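Local coordinates for protein xenavidin (Xenopus tropicalis, PDB 2UZ2) that binds biotin in a pocket at one end of an antiparallel beta-barrel, as a frog member of the tetrameric avidin family, at residues 49-54 and 65-70; 74-79 and 94-99. All coordinates share one frame; numbering follows the deposited sequence.

Interaction 1. Residues 49-54 and 65-70; sequences SPLTGY and FTVHWA. With BTN (biotin), chain D.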
loop_
_atom_site.group_PDB
_atom_site.type_symbol
_atom_site.label_atom_id
_atom_site.label_comp_id
_atom_site.label_asym_id
_atom_site.label_seq_id
_atom_site.Cartn_x
_atom_site.Cartn_y
_atom_site.Cartn_z
ATOM N N SER B 49 21.402 10.454 2.222
ATOM C CA SER B 49 21.278 9.202 2.948
ATOM C C SER B 49 21.617 8.016 2.066
ATOM O O SER B 49 21.387 8.053 0.863
ATOM C CB SER B 49 19.840 9.087 3.513
ATOM O OG SER B 49 19.582 10.175 4.424
ATOM N N PRO B 50 22.213 6.970 2.650
ATOM C CA PRO B 50 22.630 5.839 1.826
ATOM C C PRO B 50 21.501 4.885 1.444
ATOM O O PRO B 50 20.510 4.773 2.157
ATOM C CB PRO B 50 23.614 5.117 2.734
ATOM C CG PRO B 50 23.059 5.369 4.153
ATOM C CD PRO B 50 22.577 6.803 4.071
ATOM N N LEU B 51 21.701 4.141 0.355
ATOM C CA LEU B 51 20.740 3.123 -0.025
ATOM C C LEU B 51 21.454 1.883 -0.527
ATOM O O LEU B 51 22.609 1.966 -0.999
ATOM C CB LEU B 51 19.796 3.637 -1.129
ATOM C CG LEU B 51 20.405 3.929 -2.517
ATOM C CD1 LEU B 51 20.345 2.763 -3.492
ATOM C CD2 LEU B 51 19.661 5.105 -3.114
ATOM N N THR B 52 20.741 0.761 -0.445
ATOM C CA THR B 52 21.215 -0.522 -1.025
ATOM C C THR B 52 20.002 -1.210 -1.639
ATOM O O THR B 52 18.874 -1.092 -1.112
ATOM C CB THR B 52 21.816 -1.471 0.041
ATOM O OG1 THR B 52 22.507 -2.548 -0.617
ATOM C CG2 THR B 52 20.715 -2.080 0.941
ATOM N N GLY B 53 20.209 -1.924 -2.743
ATOM C CA GLY B 53 19.100 -2.645 -3.337
ATOM C C GLY B 53 19.579 -3.567 -4.430
ATOM O O GLY B 53 20.777 -3.914 -4.510
ATOM N N TYR B 54 18.612 -4.014 -5.216
ATOM C CA TYR B 54 18.897 -4.925 -6.349
ATOM C C TYR B 54 18.027 -4.583 -7.515
ATOM O O TYR B 54 16.858 -4.206 -7.328
ATOM C CB TYR B 54 18.525 -6.347 -6.012
ATOM C CG TYR B 54 19.281 -7.048 -4.927
ATOM C CD1 TYR B 54 20.505 -7.665 -5.156
ATOM C CD2 TYR B 54 18.679 -7.132 -3.675
ATOM C CE1 TYR B 54 21.155 -8.343 -4.098
ATOM C CE2 TYR B 54 19.248 -7.773 -2.690
ATOM C CZ TYR B 54 20.450 -8.353 -2.851
ATOM O OH TYR B 54 20.965 -8.982 -1.767
ATOM N N PHE B 65 14.873 -0.996 -3.442
ATOM C CA PHE B 65 15.970 -0.539 -2.576
ATOM C C PHE B 65 15.457 0.041 -1.282
ATOM O O PHE B 65 14.274 0.378 -1.177
ATOM C CB PHE B 65 16.890 0.480 -3.294
ATOM C CG PHE B 65 16.170 1.750 -3.746
ATOM C CD1 PHE B 65 16.093 2.863 -2.901
ATOM C CD2 PHE B 65 15.641 1.832 -5.025
ATOM C CE1 PHE B 65 15.490 4.022 -3.344
ATOM C CE2 PHE B 65 15.003 2.992 -5.477
ATOM C CZ PHE B 65 14.923 4.099 -4.610
ATOM N N THR B 66 16.348 0.142 -0.313
ATOM C CA THR B 66 15.995 0.715 1.012
ATOM C C THR B 66 16.867 1.944 1.218
ATOM O O THR B 66 18.083 1.873 0.929
ATOM C CB THR B 66 16.358 -0.291 2.123
ATOM O OG1 THR B 66 15.723 -1.571 1.883
ATOM C CG2 THR B 66 16.013 0.252 3.530
ATOM N N VAL B 67 16.279 3.021 1.765
ATOM C CA VAL B 67 17.049 4.196 2.146
ATOM C C VAL B 67 17.110 4.241 3.655
ATOM O O VAL B 67 16.097 4.139 4.322
ATOM C CB VAL B 67 16.452 5.502 1.590
ATOM C CG1 VAL B 67 17.204 6.712 2.141
ATOM C CG2 VAL B 67 16.568 5.509 0.061
ATOM N N HIS B 68 18.319 4.370 4.184
ATOM C CA HIS B 68 18.572 4.449 5.634
ATOM C C HIS B 68 18.741 5.926 6.002
ATOM O O HIS B 68 19.840 6.446 6.014
ATOM C CB HIS B 68 19.841 3.631 5.895
ATOM C CG HIS B 68 20.275 3.547 7.329
ATOM N ND1 HIS B 68 19.467 3.849 8.399
ATOM C CD2 HIS B 68 21.452 3.128 7.852
ATOM C CE1 HIS B 68 20.151 3.684 9.525
ATOM N NE2 HIS B 68 21.346 3.205 9.215
ATOM N N TRP B 69 17.626 6.603 6.286
ATOM C CA TRP B 69 17.668 8.067 6.450
ATOM C C TRP B 69 18.676 8.413 7.531
ATOM O O TRP B 69 18.597 7.884 8.649
ATOM C CB TRP B 69 16.284 8.619 6.837
ATOM C CG TRP B 69 15.260 8.304 5.795
ATOM C CD1 TRP B 69 14.225 7.423 5.916
ATOM C CD2 TRP B 69 15.189 8.841 4.464
ATOM N NE1 TRP B 69 13.498 7.376 4.739
ATOM C CE2 TRP B 69 14.079 8.234 3.827
ATOM C CE3 TRP B 69 15.965 9.773 3.746
ATOM C CZ2 TRP B 69 13.701 8.531 2.495
ATOM C CZ3 TRP B 69 15.605 10.059 2.409
ATOM C CH2 TRP B 69 14.478 9.451 1.806
ATOM N N ALA B 70 19.551 9.364 7.213
ATOM C CA ALA B 70 20.634 9.749 8.096
ATOM C C ALA B 70 20.214 10.721 9.195
ATOM O O ALA B 70 20.997 11.003 10.113
ATOM C CB ALA B 70 21.788 10.344 7.247
HETATM C C11 BTN D . 11.652 11.304 7.680
HETATM O O11 BTN D . 11.432 10.670 8.738
HETATM O O12 BTN D . 11.234 12.486 7.611
HETATM C C10 BTN D . 12.402 10.676 6.519
HETATM C C9 BTN D . 12.165 11.413 5.205
HETATM C C8 BTN D . 10.983 10.800 4.433
HETATM C C7 BTN D . 11.020 11.109 2.946
HETATM C C2 BTN D . 9.855 10.466 2.180
HETATM S S1 BTN D . 10.051 8.811 2.065
HETATM C C6 BTN D . 8.967 8.711 0.595
HETATM C C5 BTN D . 8.881 10.048 -0.121
HETATM N N1 BTN D . 9.638 10.146 -1.371
HETATM C C3 BTN D . 10.567 11.109 -1.280
HETATM O O3 BTN D . 11.261 11.707 -2.348
HETATM N N2 BTN D . 10.723 11.476 -0.010
HETATM C C4 BTN D . 9.580 11.057 0.787
HETATM O O HOH W 1 17.393 -2.971 0.278
#

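Interaction 2. Residues 74-79 and 94-99; sequences SITVWT and TMWLLR. With BTN (biotin), chain D.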
loop_
_atom_site.group_PDB
_atom_site.type_symbol
_atom_site.label_atom_id
_atom_site.label_comp_id
_atom_site.label_asym_id
_atom_site.label_seq_id
_atom_site.Cartn_x
_atom_site.Cartn_y
_atom_site.Cartn_z
ATOM N N SER B 74 13.334 6.874 10.725
ATOM C CA SER B 74 12.507 6.252 9.678
ATOM C C SER B 74 13.306 5.438 8.671
ATOM O O SER B 74 14.536 5.540 8.599
ATOM C CB SER B 74 11.774 7.343 8.890
ATOM O OG SER B 74 10.958 8.110 9.762
ATOM N N ILE B 75 12.609 4.609 7.899
ATOM C CA ILE B 75 13.197 3.852 6.786
ATOM C C ILE B 75 12.185 3.946 5.656
ATOM O O ILE B 75 10.980 4.040 5.913
ATOM C CB ILE B 75 13.366 2.352 7.147
ATOM C CG1 ILE B 75 14.459 2.116 8.222
ATOM C CG2 ILE B 75 13.596 1.533 5.866
ATOM C CD1 ILE B 75 15.909 2.318 7.738
ATOM N N THR B 76 12.659 4.020 4.419
ATOM C CA THR B 76 11.736 3.926 3.274
ATOM C C THR B 76 12.261 2.889 2.302
ATOM O O THR B 76 13.482 2.807 2.090
ATOM C CB THR B 76 11.582 5.262 2.546
ATOM O OG1 THR B 76 11.184 6.264 3.493
ATOM C CG2 THR B 76 10.534 5.165 1.408
ATOM N N VAL B 77 11.337 2.114 1.745
ATOM C CA VAL B 77 11.673 1.144 0.680
ATOM C C VAL B 77 10.899 1.520 -0.566
ATOM O O VAL B 77 9.767 1.984 -0.477
ATOM C CB VAL B 77 11.402 -0.338 1.084
ATOM C CG1 VAL B 77 12.380 -0.790 2.234
ATOM C CG2 VAL B 77 9.920 -0.582 1.511
ATOM N N TRP B 78 11.539 1.340 -1.721
ATOM C CA TRP B 78 10.889 1.545 -3.024
ATOM C C TRP B 78 11.028 0.285 -3.844
ATOM O O TRP B 78 12.068 -0.396 -3.802
ATOM C CB TRP B 78 11.622 2.610 -3.842
ATOM C CG TRP B 78 11.399 4.057 -3.473
ATOM C CD1 TRP B 78 10.656 4.966 -4.176
ATOM C CD2 TRP B 78 12.035 4.793 -2.420
ATOM N NE1 TRP B 78 10.783 6.222 -3.630
ATOM C CE2 TRP B 78 11.612 6.140 -2.542
ATOM C CE3 TRP B 78 12.912 4.442 -1.373
ATOM C CZ2 TRP B 78 12.032 7.140 -1.657
ATOM C CZ3 TRP B 78 13.340 5.438 -0.503
ATOM C CH2 TRP B 78 12.910 6.755 -0.638
ATOM N N THR B 79 10.016 0.014 -4.655
ATOM C CA THR B 79 10.160 -1.020 -5.696
ATOM C C THR B 79 9.463 -0.573 -6.973
ATOM O O THR B 79 8.429 0.128 -6.937
ATOM C CB THR B 79 9.694 -2.414 -5.212
ATOM O OG1 THR B 79 10.042 -3.396 -6.184
ATOM C CG2 THR B 79 8.173 -2.501 -5.009
ATOM N N THR B 94 7.681 3.692 -9.582
ATOM C CA THR B 94 7.897 3.119 -8.263
ATOM C C THR B 94 6.708 3.320 -7.329
ATOM O O THR B 94 5.904 4.231 -7.483
ATOM C CB THR B 94 9.115 3.745 -7.533
ATOM O OG1 THR B 94 8.800 5.055 -7.053
ATOM C CG2 THR B 94 10.385 3.774 -8.503
ATOM N N MET B 95 6.643 2.412 -6.377
ATOM C CA MET B 95 5.844 2.660 -5.200
ATOM C C MET B 95 6.725 2.470 -3.995
ATOM O O MET B 95 7.784 1.809 -4.070
ATOM C CB MET B 95 4.658 1.737 -5.191
ATOM C CG MET B 95 3.828 1.961 -6.438
ATOM S SD MET B 95 2.212 1.289 -6.238
ATOM C CE MET B 95 1.485 2.564 -5.193
ATOM N N TRP B 96 6.362 3.112 -2.898
ATOM C CA TRP B 96 7.203 3.104 -1.721
ATOM C C TRP B 96 6.417 2.903 -0.437
ATOM O O TRP B 96 5.224 3.170 -0.416
ATOM C CB TRP B 96 8.045 4.413 -1.606
ATOM C CG TRP B 96 7.272 5.709 -1.750
ATOM C CD1 TRP B 96 7.152 6.462 -2.873
ATOM C CD2 TRP B 96 6.549 6.398 -0.731
ATOM N NE1 TRP B 96 6.381 7.589 -2.637
ATOM C CE2 TRP B 96 6.002 7.579 -1.324
ATOM C CE3 TRP B 96 6.296 6.146 0.621
ATOM C CZ2 TRP B 96 5.233 8.502 -0.600
ATOM C CZ3 TRP B 96 5.493 7.082 1.346
ATOM C CH2 TRP B 96 5.001 8.235 0.731
ATOM N N LEU B 97 7.095 2.404 0.599
ATOM C CA LEU B 97 6.524 2.371 1.954
ATOM C C LEU B 97 7.502 3.114 2.837
ATOM O O LEU B 97 8.702 2.821 2.817
ATOM C CB LEU B 97 6.409 0.911 2.445
ATOM C CG LEU B 97 5.414 -0.009 1.728
ATOM C CD1 LEU B 97 5.615 -1.500 2.182
ATOM C CD2 LEU B 97 3.961 0.487 1.972
ATOM N N LEU B 98 6.972 4.053 3.620
ATOM C CA LEU B 98 7.748 4.832 4.579
ATOM C C LEU B 98 7.360 4.396 5.988
ATOM O O LEU B 98 6.205 4.550 6.417
ATOM C CB LEU B 98 7.450 6.316 4.364
ATOM C CG LEU B 98 7.779 7.323 5.469
ATOM C CD1 LEU B 98 9.232 7.322 5.867
ATOM C CD2 LEU B 98 7.340 8.711 4.989
ATOM N N ARG B 99 8.340 3.814 6.671
ATOM C CA ARG B 99 8.167 3.357 8.037
ATOM C C ARG B 99 8.627 4.405 9.022
ATOM O O ARG B 99 9.795 4.809 8.988
ATOM C CB ARG B 99 8.961 2.055 8.272
ATOM C CG ARG B 99 8.859 1.587 9.729
ATOM C CD ARG B 99 7.468 1.025 10.029
ATOM N NE ARG B 99 7.159 1.084 11.459
ATOM C CZ ARG B 99 6.267 0.297 12.062
ATOM N NH1 ARG B 99 5.624 -0.635 11.363
ATOM N NH2 ARG B 99 6.013 0.441 13.357
HETATM C C11 BTN D . 11.652 11.304 7.680
HETATM O O11 BTN D . 11.432 10.670 8.738
HETATM O O12 BTN D . 11.234 12.486 7.611
HETATM C C10 BTN D . 12.402 10.676 6.519
HETATM C C9 BTN D . 12.165 11.413 5.205
HETATM C C8 BTN D . 10.983 10.800 4.433
HETATM C C7 BTN D . 11.020 11.109 2.946
HETATM C C2 BTN D . 9.855 10.466 2.180
HETATM S S1 BTN D . 10.051 8.811 2.065
HETATM C C6 BTN D . 8.967 8.711 0.595
HETATM C C5 BTN D . 8.881 10.048 -0.121
HETATM N N1 BTN D . 9.638 10.146 -1.371
HETATM C C3 BTN D . 10.567 11.109 -1.280
HETATM O O3 BTN D . 11.261 11.707 -2.348
HETATM N N2 BTN D . 10.723 11.476 -0.010
HETATM C C4 BTN D . 9.580 11.057 0.787
#

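Interaction 1. Residues 49-54 and 65-70
Leu51 and Val67 face each other in a non-hydrogen-bonded pair of the antiparallel hairpin 49-55/62-68, part of the closed avidin beta-barrel. Leu51 CB lies 3.9 Å from Val67 CG2, while its CD1 touches Phe65 CB at 4.1 Å. The Phe65 side chain crosses that of Leu51 at a slant, and its ring takes Val67 CG2 at the edge, in plane. Phe65 CG sits between its backbone N and carbonyl carbon (chi1 60°), and the ring meets Leu51 CB obliquely. Gly53, opposite Phe65, lets the strands come close: Gly53 CA is 3.8 Å from Phe65 CB, leaving little room for a beta carbon on Gly53.

Farther along, Val67 CG1 packs on one face of the Trp69 indole, offset toward its rim; the opposite face carries biotin, with C9 over the ring centre and Trp69 CZ2 3.7 Å from S1. Trp69 NE1 is hydrogen-bonded to Thr76 OG1, which should limit rotation of the indole. Thr52 and Thr66 form a hydrogen-bonded pair with two backbone bonds, their side chains on the face opposite Leu51 and Val67, and Thr52 OG1 is hydrogen-bonded to Thr52 OG1 of the second subunit. A water joins Thr52 O to Thr66 OG1. Ser49 OG, beside its own backbone N, accepts the N-H of Ala70, N to OG 2.9 Å, with an N-H...O angle of 160°.

Interaction 2. Residues 74-79 and 94-99
Trp78 and Trp96 pair across the antiparallel hairpin 75-84/90-99, on the face of the avidin barrel wall that lines the biotin pocket. Six backbone hydrogen bonds join the strands, two in each of the pairs Ile75-Arg99, Val77-Leu97 and Thr79-Met95.

The aromatic contacts lie between these pairs. The two indoles run side by side, pointing the same way, but their planes are oblique, at 54°; the close contact is a CH-pi one: Trp96 CB stands over the five-membered ring of Trp78, 3.7 Å from its centroid. Thr76 CG2 covers the rim of that same face, and Thr94 CB comes in at the edge. Trp96 CG occupies the position between backbone N and carbonyl carbon (chi1 50°), and its ring lies against the ligand, with biotin C6 3.5 Å above the ring plane, over its centre. At the indole nitrogen, Trp96 NE1 is hydrogen-bonded to Asn117 OD1. Replacing Trp96 by an alanine is likely to leave biotin C6 without its aromatic cover and Asn117 OD1 without this partner.

Among the polar groups, Ser74 OG donates to biotin O11 at 2.8 Å, gripping the carboxylate end. Thr76 OG1, whose polar partner is Trp69, makes a close contact of 3.1 Å with biotin S1.

Of the apolar contacts, Leu98 CD1 lies 3.3 Å from Thr76 OG1 and Leu98 CD2 touches biotin S1. On the other face Val77 CG2 packs on Leu97 CB, and Val77 also meets Trp78 of the second subunit. Trp109 of the fourth subunit packs on Trp96 and Leu98. The contact is consistent with this hairpin giving biotin mostly aromatic and apolar surface, while its one hydrogen bond, from Ser74 OG, goes to the carboxylate.

In the fold
Interactions 1 and 2 are consecutive hairpins of one barrel, their centres about 10 Å apart, and the neighbouring strands 62-68 and 75-84 join them. Val67 N lies 2.8 Å from Thr76 O, a probable backbone hydrogen bond, and Val67 CG2 packs 3.3 Å from Trp78 CZ3. Biotin touches both: residues 65-70 bring Trp69 to its tail and sulfur, while residues 74-79 and 94-99 reach from the carboxylate to the ring system. The pocket is completed by residues from elsewhere, Ser18, Tyr35 and Leu41 among those hydrogen-bonded to biotin. Both contacts also meet the second subunit, whose Lys56 NZ bonds Trp69 O and Ser74 O.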